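Local coordinates for Non-structural protein 3 (Porcine deltacoronavirus, PDB 6LN0) that probably acts as a papain-like cysteine protease that trims the viral replicase polyprotein, and also carries a macro domain that probably binds ADP-ribose, at residues D325-S329 with N340-I345; F328-C334 with T367-S373; A333-T337 with C360-V365. All blocks are in the same frame, centred on the assembly; numbering follows the deposited sequence.

The three contacts lie at one end of this elongated chain, in the zinc-bearing part of its papain-like protease region. Contacts 1 and 2 flank strand 327-332, joining it to 338-346 and 365-371 in one mixed sheet; their centres are about 11 Å apart and they share Phe328 and Ser329. Contact 3, centre to centre about 10 Å from contact 2 and about 18 Å from contact 1, links two loops around a zinc ion. Along the chain come strand 327-332, loop 333-337 and strand 338-346, then strand 358-360, loop 360-365 and strand 365-371. Hairpins 327-332/338-346 and 358-360/365-371 are thus joined twice, by the sheet and by the metal.

Contact 1. Residues D325-S329 with N340-I345; sequences DAAFS and NHTGVI
Phe328 and His341 face each other as an antiparallel hydrogen-bonded pair, and their side chains run side by side in the same direction on one face of the sheet. The backbone grip here is tight: His341 N binds Phe328 O over 2.8 Å, the nitrogen almost in line with the carbonyl though the N-H itself is bent to 149°, and Phe328 N returns a bond to His341 O at 3.0 Å. Beyond them the ladder slackens, since Gly343 N reaches Ala326 O only weakly, at 3.4 Å.

The packed side belongs to the Phe328 ring. With CG lodged between its own N and carbonyl carbon (chi1 72°), the ring swings across toward strand 338-346, where His341 CB sits over one face in a CH-pi contact, 4.2 Å from the ring centroid. Ile345 CD1 comes in obliquely at 3.8 Å from Phe328 CZ, its side chain crossing the Phe at about a right angle. The imidazole of His341 is tilted 34° against the Phe ring, an oblique pairing. Its NE2 donates to Val344 O over 2.9 Å; the acceptor lies in the imidazole plane, although NE2 stands above the plane of the carbonyl.

The other face, bearing Ala327, Ser329, Asn340 and Thr342, is looser and more open to solvent, with Asn340 and Thr342 exposed. Thr342 CG2 merely touches Ala327 CB at 3.9 Å, and the Asn340 amide lies near Ser329 CB, while Ser329 OG turns to Ser373, just past strand 365-371.

Together these contacts close the beta hairpin of strands 327-332 and 338-346 on a largely apolar side, which Phe369, Phe424 and Ala377 extend, with the imidazole at its margin. The His341 bond to Val344 O ties that ring to the chain beyond Gly343 and implies that NE2 carries a proton.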
loop_
_atom_site.group_PDB
_atom_site.type_symbol
_atom_site.label_atom_id
_atom_site.label_comp_id
_atom_site.label_asym_id
_atom_site.label_seq_id
_atom_site.Cartn_x
_atom_site.Cartn_y
_atom_site.Cartn_z
ATOM N N ASP A 325 -22.960 23.335 7.017
ATOM C CA ASP A 325 -23.443 24.551 6.372
ATOM C C ASP A 325 -23.226 25.829 7.210
ATOM O O ASP A 325 -23.868 26.830 6.917
ATOM C CB ASP A 325 -24.933 24.410 6.040
ATOM C CG ASP A 325 -25.818 24.279 7.288
ATOM O OD1 ASP A 325 -25.294 24.107 8.411
ATOM O OD2 ASP A 325 -27.061 24.340 7.140
ATOM N N ALA A 326 -22.351 25.840 8.217
ATOM C CA ALA A 326 -22.211 27.015 9.080
ATOM C C ALA A 326 -21.744 28.220 8.287
ATOM O O ALA A 326 -20.675 28.196 7.668
ATOM C CB ALA A 326 -21.216 26.744 10.212
ATOM N N ALA A 327 -22.528 29.289 8.350
ATOM C CA ALA A 327 -22.188 30.536 7.684
ATOM C C ALA A 327 -23.146 31.596 8.167
ATOM O O ALA A 327 -24.302 31.300 8.485
ATOM C CB ALA A 327 -22.266 30.417 6.157
ATOM N N PHE A 328 -22.645 32.825 8.235
ATOM C CA PHE A 328 -23.456 33.971 8.588
ATOM C C PHE A 328 -22.845 35.208 7.955
ATOM O O PHE A 328 -21.672 35.214 7.566
ATOM C CB PHE A 328 -23.584 34.135 10.109
ATOM C CG PHE A 328 -22.332 34.616 10.796
ATOM C CD1 PHE A 328 -22.117 35.973 11.011
ATOM C CD2 PHE A 328 -21.392 33.708 11.272
ATOM C CE1 PHE A 328 -20.969 36.417 11.657
ATOM C CE2 PHE A 328 -20.238 34.144 11.933
ATOM C CZ PHE A 328 -20.020 35.500 12.116
ATOM N N SER A 329 -23.679 36.238 7.817
ATOM C CA SER A 329 -23.267 37.577 7.434
ATOM C C SER A 329 -23.633 38.558 8.551
ATOM O O SER A 329 -24.583 38.320 9.310
ATOM C CB SER A 329 -23.934 37.985 6.120
ATOM O OG SER A 329 -25.312 38.263 6.349
ATOM N N ASN A 340 -19.072 38.390 5.423
ATOM C CA ASN A 340 -19.596 37.037 5.492
ATOM C C ASN A 340 -18.557 36.174 6.191
ATOM O O ASN A 340 -17.357 36.461 6.140
ATOM C CB ASN A 340 -19.911 36.497 4.068
ATOM C CG ASN A 340 -20.770 35.239 4.089
ATOM O OD1 ASN A 340 -20.253 34.100 4.134
ATOM N ND2 ASN A 340 -22.091 35.428 4.050
ATOM N N HIS A 341 -19.003 35.121 6.860
ATOM C CA HIS A 341 -18.043 34.289 7.572
ATOM C C HIS A 341 -18.543 32.856 7.611
ATOM O O HIS A 341 -19.668 32.594 8.041
ATOM C CB HIS A 341 -17.804 34.803 9.007
ATOM C CG HIS A 341 -16.730 34.059 9.723
ATOM N ND1 HIS A 341 -15.434 34.511 9.782
ATOM C CD2 HIS A 341 -16.743 32.860 10.354
ATOM C CE1 HIS A 341 -14.696 33.635 10.446
ATOM N NE2 HIS A 341 -15.466 32.623 10.803
ATOM N N THR A 342 -17.714 31.930 7.181
ATOM C CA THR A 342 -18.063 30.527 7.269
ATOM C C THR A 342 -17.098 29.868 8.237
ATOM O O THR A 342 -15.994 30.365 8.460
ATOM C CB THR A 342 -17.996 29.862 5.895
ATOM O OG1 THR A 342 -16.629 29.713 5.559
ATOM C CG2 THR A 342 -18.622 30.753 4.861
ATOM N N GLY A 343 -17.518 28.745 8.810
ATOM C CA GLY A 343 -16.696 28.074 9.800
ATOM C C GLY A 343 -16.782 28.759 11.155
ATOM O O GLY A 343 -17.593 29.676 11.391
ATOM N N VAL A 344 -15.915 28.307 12.060
ATOM C CA VAL A 344 -15.842 28.894 13.385
ATOM C C VAL A 344 -15.127 30.240 13.313
ATOM O O VAL A 344 -14.359 30.511 12.396
ATOM C CB VAL A 344 -15.129 27.949 14.372
ATOM C CG1 VAL A 344 -15.819 26.606 14.462
ATOM C CG2 VAL A 344 -13.688 27.789 13.956
ATOM N N ILE A 345 -15.379 31.095 14.311
ATOM C CA ILE A 345 -14.598 32.309 14.485
ATOM C C ILE A 345 -13.441 32.016 15.416
ATOM O O ILE A 345 -13.630 31.544 16.540
ATOM C CB ILE A 345 -15.440 33.452 15.057
ATOM C CG1 ILE A 345 -16.786 33.565 14.359
ATOM C CG2 ILE A 345 -14.649 34.746 14.958
ATOM C CD1 ILE A 345 -17.660 34.662 15.007
#

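Contact 2. Residues F328-C334 with T367-S373; sequences FSATTAC and TPFTPQS. With ZN (zinc ion), chain B.
The rings of Phe328 and Phe369 lie nearly parallel, 19° apart, but offset so much that little of one ring lies over the other; Phe328 CE1 meets Phe369 CE1 at 3.7 Å. Ala330 CB approaches the Phe369 ring obliquely, as does Ser373 O the ring of Phe328, while Phe424 meets Phe328 edge-to-face.

Behind the rings the strands pair antiparallel. Thr370 N binds Thr331 O at 2.8 Å, in the carbonyl plane, and Thr331 N answers to Thr370 O, whose opposite face takes Gln372 NE2, brought round by a bend at chi2 of -70°. Gln372 N closes on Ser329 O at 2.7 Å, and Ser329 OG and Ser373 OG share a hydrogen bond of 2.8 Å.

Towards the metal, Pro368 O collects Ala333 N and, in its plane on a lone pair, Thr367 OG1 at 2.7 Å. A chi1 of 177° turns Thr367 OG1 away from its own N and toward Cys334 N, for a weak bond; Thr367 CB touches Cys334 SG, one of four cysteine ligands of the zinc. This is an antiparallel strand pair leading into a four-cysteine zinc site, as in the fingers subdomain of coronavirus papain-like proteases.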
loop_
_atom_site.group_PDB
_atom_site.type_symbol
_atom_site.label_atom_id
_atom_site.label_comp_id
_atom_site.label_asym_id
_atom_site.label_seq_id
_atom_site.Cartn_x
_atom_site.Cartn_y
_atom_site.Cartn_z
ATOM N N PHE A 328 -22.645 32.825 8.235
ATOM C CA PHE A 328 -23.456 33.971 8.588
ATOM C C PHE A 328 -22.845 35.208 7.955
ATOM O O PHE A 328 -21.672 35.214 7.566
ATOM C CB PHE A 328 -23.584 34.135 10.109
ATOM C CG PHE A 328 -22.332 34.616 10.796
ATOM C CD1 PHE A 328 -22.117 35.973 11.011
ATOM C CD2 PHE A 328 -21.392 33.708 11.272
ATOM C CE1 PHE A 328 -20.969 36.417 11.657
ATOM C CE2 PHE A 328 -20.238 34.144 11.933
ATOM C CZ PHE A 328 -20.020 35.500 12.116
ATOM N N SER A 329 -23.679 36.238 7.817
ATOM C CA SER A 329 -23.267 37.577 7.434
ATOM C C SER A 329 -23.633 38.558 8.551
ATOM O O SER A 329 -24.583 38.320 9.310
ATOM C CB SER A 329 -23.934 37.985 6.120
ATOM O OG SER A 329 -25.312 38.263 6.349
ATOM N N ALA A 330 -22.883 39.665 8.644
ATOM C CA ALA A 330 -23.086 40.645 9.710
ATOM C C ALA A 330 -22.406 41.972 9.369
ATOM O O ALA A 330 -21.710 42.097 8.362
ATOM C CB ALA A 330 -22.566 40.112 11.047
ATOM N N THR A 331 -22.622 42.970 10.230
ATOM C CA THR A 331 -21.941 44.256 10.150
ATOM C C THR A 331 -21.140 44.492 11.425
ATOM O O THR A 331 -21.550 44.090 12.534
ATOM C CB THR A 331 -22.924 45.431 9.943
ATOM O OG1 THR A 331 -24.033 45.293 10.836
ATOM C CG2 THR A 331 -23.443 45.477 8.502
ATOM N N THR A 332 -19.998 45.146 11.278
ATOM C CA THR A 332 -19.177 45.381 12.456
ATOM C C THR A 332 -19.771 46.499 13.312
ATOM O O THR A 332 -20.501 47.367 12.829
ATOM C CB THR A 332 -17.739 45.719 12.050
ATOM O OG1 THR A 332 -17.726 46.837 11.156
ATOM C CG2 THR A 332 -17.081 44.534 11.349
ATOM N N ALA A 333 -19.485 46.448 14.605
ATOM C CA ALA A 333 -19.867 47.541 15.488
ATOM C C ALA A 333 -18.917 48.722 15.351
ATOM O O ALA A 333 -19.330 49.874 15.509
ATOM C CB ALA A 333 -19.909 47.062 16.935
ATOM N N CYS A 334 -17.664 48.467 14.997
ATOM C CA CYS A 334 -16.689 49.547 14.909
ATOM C C CYS A 334 -16.954 50.457 13.709
ATOM O O CYS A 334 -16.924 51.684 13.844
ATOM C CB CYS A 334 -15.282 48.969 14.837
ATOM S SG CYS A 334 -15.163 47.630 13.666
ATOM N N THR A 367 -13.914 43.421 17.232
ATOM C CA THR A 367 -15.178 44.125 17.354
ATOM C C THR A 367 -16.348 43.166 17.509
ATOM O O THR A 367 -16.332 42.072 16.938
ATOM C CB THR A 367 -15.431 44.990 16.123
ATOM O OG1 THR A 367 -16.709 45.610 16.251
ATOM C CG2 THR A 367 -15.436 44.128 14.854
ATOM N N PRO A 368 -17.377 43.544 18.262
ATOM C CA PRO A 368 -18.654 42.825 18.164
ATOM C C PRO A 368 -19.350 43.121 16.842
ATOM O O PRO A 368 -18.888 43.965 16.058
ATOM C CB PRO A 368 -19.453 43.360 19.363
ATOM C CG PRO A 368 -18.445 43.980 20.257
ATOM C CD PRO A 368 -17.401 44.545 19.343
ATOM N N PHE A 369 -20.475 42.460 16.588
ATOM C CA PHE A 369 -21.067 42.547 15.261
ATOM C C PHE A 369 -22.565 42.277 15.339
ATOM O O PHE A 369 -23.062 41.670 16.289
ATOM C CB PHE A 369 -20.387 41.563 14.290
ATOM C CG PHE A 369 -20.402 40.134 14.759
ATOM C CD1 PHE A 369 -21.504 39.320 14.533
ATOM C CD2 PHE A 369 -19.297 39.592 15.385
ATOM C CE1 PHE A 369 -21.510 37.981 14.943
ATOM C CE2 PHE A 369 -19.291 38.253 15.797
ATOM C CZ PHE A 369 -20.391 37.448 15.571
ATOM N N THR A 370 -23.276 42.701 14.308
ATOM C CA THR A 370 -24.727 42.533 14.305
ATOM C C THR A 370 -25.110 41.598 13.174
ATOM O O THR A 370 -24.919 41.945 11.994
ATOM C CB THR A 370 -25.437 43.878 14.170
ATOM O OG1 THR A 370 -25.062 44.732 15.274
ATOM C CG2 THR A 370 -26.926 43.663 14.162
ATOM N N PRO A 371 -25.613 40.403 13.482
ATOM C CA PRO A 371 -25.872 39.403 12.431
ATOM C C PRO A 371 -27.008 39.816 11.513
ATOM O O PRO A 371 -28.041 40.299 11.971
ATOM C CB PRO A 371 -26.257 38.145 13.216
ATOM C CG PRO A 371 -25.829 38.403 14.633
ATOM C CD PRO A 371 -25.766 39.872 14.843
ATOM N N GLN A 372 -26.832 39.580 10.209
ATOM C CA GLN A 372 -27.906 39.784 9.243
ATOM C C GLN A 372 -28.486 38.496 8.687
ATOM O O GLN A 372 -29.534 38.556 8.035
ATOM C CB GLN A 372 -27.432 40.630 8.056
ATOM C CG GLN A 372 -26.615 41.821 8.465
ATOM C CD GLN A 372 -27.460 42.874 9.174
ATOM O OE1 GLN A 372 -28.558 43.224 8.708
ATOM N NE2 GLN A 372 -26.949 43.392 10.295
ATOM N N SER A 373 -27.829 37.353 8.893
ATOM C CA SER A 373 -28.282 36.063 8.372
ATOM C C SER A 373 -27.508 34.959 9.084
ATOM O O SER A 373 -26.529 35.223 9.784
ATOM C CB SER A 373 -28.096 35.989 6.857
ATOM O OG SER A 373 -26.724 35.876 6.525
HETATM ZN ZN ZN B . -14.149 48.419 11.805
#

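Contact 3. Residues A333-T337 with C360-V365; sequences ACCNT and CMKCDV. With ZN (zinc ion), chain B.
Residues 333-337 and 360-365 are two turns facing each other across a metal, nearest at Cys334 and Cys363 with their CA atoms 7.2 Å apart; in the second, Asp364 and Val365 both face Cys360 in a G1 beta bulge, closed by Cys360 N on Val365 O.

Four thiolates converge on one zinc ion: SG of Cys334 and Cys335 from one turn, SG of Cys360 and Cys363 from the other, each 2.3 Å from the metal. The two cysteines of 333-337 use similar rotations, whereas in 360-365 Cys360 SG stands anti to its own N (chi1 179°) and Cys363 SG swings back beside its N (chi1 -41°). Around the metal, Cys335 SG lies 3.6 Å from each of Cys360 SG and Cys363 SG, the spacing expected of a tetrahedral sulfur cage. A further bond steadies Cys360: Cys363 N points its hydrogen at Cys360 SG over 3.5 Å, nearly straight at 168°, and probably eases the negative charge on that sulfur.

Flanking the metal, the extended Lys362 chain passes the Cys335 sulfur and meets Thr337 tip to tip, NZ giving a hydrogen bond to Thr337 OG1 at 2.9 Å. Its charge may also favour the thiolate cluster. Elsewhere Val365 CG2 rests at 4.1 Å from Cys334 CB. With a CxxC in one turn and adjacent cysteines in the other, this four-cysteine site is consistent with the zinc-ribbon fingers of coronavirus papain-like proteases.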
loop_
_atom_site.group_PDB
_atom_site.type_symbol
_atom_site.label_atom_id
_atom_site.label_comp_id
_atom_site.label_asym_id
_atom_site.label_seq_id
_atom_site.Cartn_x
_atom_site.Cartn_y
_atom_site.Cartn_z
ATOM N N ALA A 333 -19.485 46.448 14.605
ATOM C CA ALA A 333 -19.867 47.541 15.488
ATOM C C ALA A 333 -18.917 48.722 15.351
ATOM O O ALA A 333 -19.330 49.874 15.509
ATOM C CB ALA A 333 -19.909 47.062 16.935
ATOM N N CYS A 334 -17.664 48.467 14.997
ATOM C CA CYS A 334 -16.689 49.547 14.909
ATOM C C CYS A 334 -16.954 50.457 13.709
ATOM O O CYS A 334 -16.924 51.684 13.844
ATOM C CB CYS A 334 -15.282 48.969 14.837
ATOM S SG CYS A 334 -15.163 47.630 13.666
ATOM N N CYS A 335 -17.224 49.900 12.522
ATOM C CA CYS A 335 -17.405 50.767 11.364
ATOM C C CYS A 335 -18.576 50.387 10.464
ATOM O O CYS A 335 -18.681 50.936 9.364
ATOM C CB CYS A 335 -16.114 50.785 10.523
ATOM S SG CYS A 335 -15.414 49.183 10.081
ATOM N N ASN A 336 -19.470 49.495 10.891
ATOM C CA ASN A 336 -20.606 49.048 10.064
ATOM C C ASN A 336 -20.175 48.601 8.662
ATOM O O ASN A 336 -20.749 48.991 7.633
ATOM C CB ASN A 336 -21.671 50.136 10.013
ATOM C CG ASN A 336 -22.155 50.487 11.402
ATOM O OD1 ASN A 336 -21.649 51.423 12.029
ATOM N ND2 ASN A 336 -23.089 49.692 11.928
ATOM N N THR A 337 -19.137 47.772 8.627
ATOM C CA THR A 337 -18.767 47.072 7.405
ATOM C C THR A 337 -19.506 45.737 7.346
ATOM O O THR A 337 -19.623 45.041 8.355
ATOM C CB THR A 337 -17.259 46.888 7.362
ATOM O OG1 THR A 337 -16.652 48.181 7.240
ATOM C CG2 THR A 337 -16.835 46.001 6.167
ATOM N N CYS A 360 -11.641 43.368 12.633
ATOM C CA CYS A 360 -11.846 44.347 11.579
ATOM C C CYS A 360 -10.488 44.812 11.069
ATOM O O CYS A 360 -9.715 45.422 11.816
ATOM C CB CYS A 360 -12.649 45.550 12.078
ATOM S SG CYS A 360 -12.860 46.785 10.749
ATOM N N MET A 361 -10.205 44.540 9.798
ATOM C CA MET A 361 -8.937 44.975 9.222
ATOM C C MET A 361 -8.877 46.482 9.082
ATOM O O MET A 361 -7.804 47.075 9.252
ATOM C CB MET A 361 -8.699 44.301 7.863
ATOM C CG MET A 361 -9.927 44.155 7.006
ATOM S SD MET A 361 -9.813 42.770 5.805
ATOM C CE MET A 361 -9.234 41.408 6.817
ATOM N N LYS A 362 -10.018 47.122 8.821
ATOM C CA LYS A 362 -10.028 48.570 8.623
ATOM C C LYS A 362 -9.565 49.313 9.873
ATOM O O LYS A 362 -8.642 50.133 9.809
ATOM C CB LYS A 362 -11.418 49.032 8.200
ATOM C CG LYS A 362 -11.841 48.511 6.828
ATOM C CD LYS A 362 -13.259 48.940 6.482
ATOM C CE LYS A 362 -13.732 48.334 5.171
ATOM N NZ LYS A 362 -15.116 48.789 4.834
ATOM N N CYS A 363 -10.192 49.035 11.019
ATOM C CA CYS A 363 -9.949 49.737 12.275
ATOM C C CYS A 363 -8.926 49.049 13.172
ATOM O O CYS A 363 -8.576 49.600 14.225
ATOM C CB CYS A 363 -11.245 49.867 13.087
ATOM S SG CYS A 363 -12.778 50.273 12.205
ATOM N N ASP A 364 -8.504 47.836 12.827
ATOM C CA ASP A 364 -7.543 47.073 13.611
ATOM C C ASP A 364 -7.990 46.928 15.063
ATOM O O ASP A 364 -7.304 47.345 15.990
ATOM C CB ASP A 364 -6.152 47.703 13.538
ATOM C CG ASP A 364 -5.099 46.852 14.214
ATOM O OD1 ASP A 364 -5.300 45.615 14.275
ATOM O OD2 ASP A 364 -4.090 47.425 14.699
ATOM N N VAL A 365 -9.162 46.311 15.239
ATOM C CA VAL A 365 -9.701 45.980 16.552
ATOM C C VAL A 365 -10.503 44.694 16.437
ATOM O O VAL A 365 -11.007 44.342 15.367
ATOM C CB VAL A 365 -10.621 47.088 17.126
ATOM C CG1 VAL A 365 -9.812 48.267 17.574
ATOM C CG2 VAL A 365 -11.631 47.513 16.080
HETATM ZN ZN ZN B . -14.149 48.419 11.805
#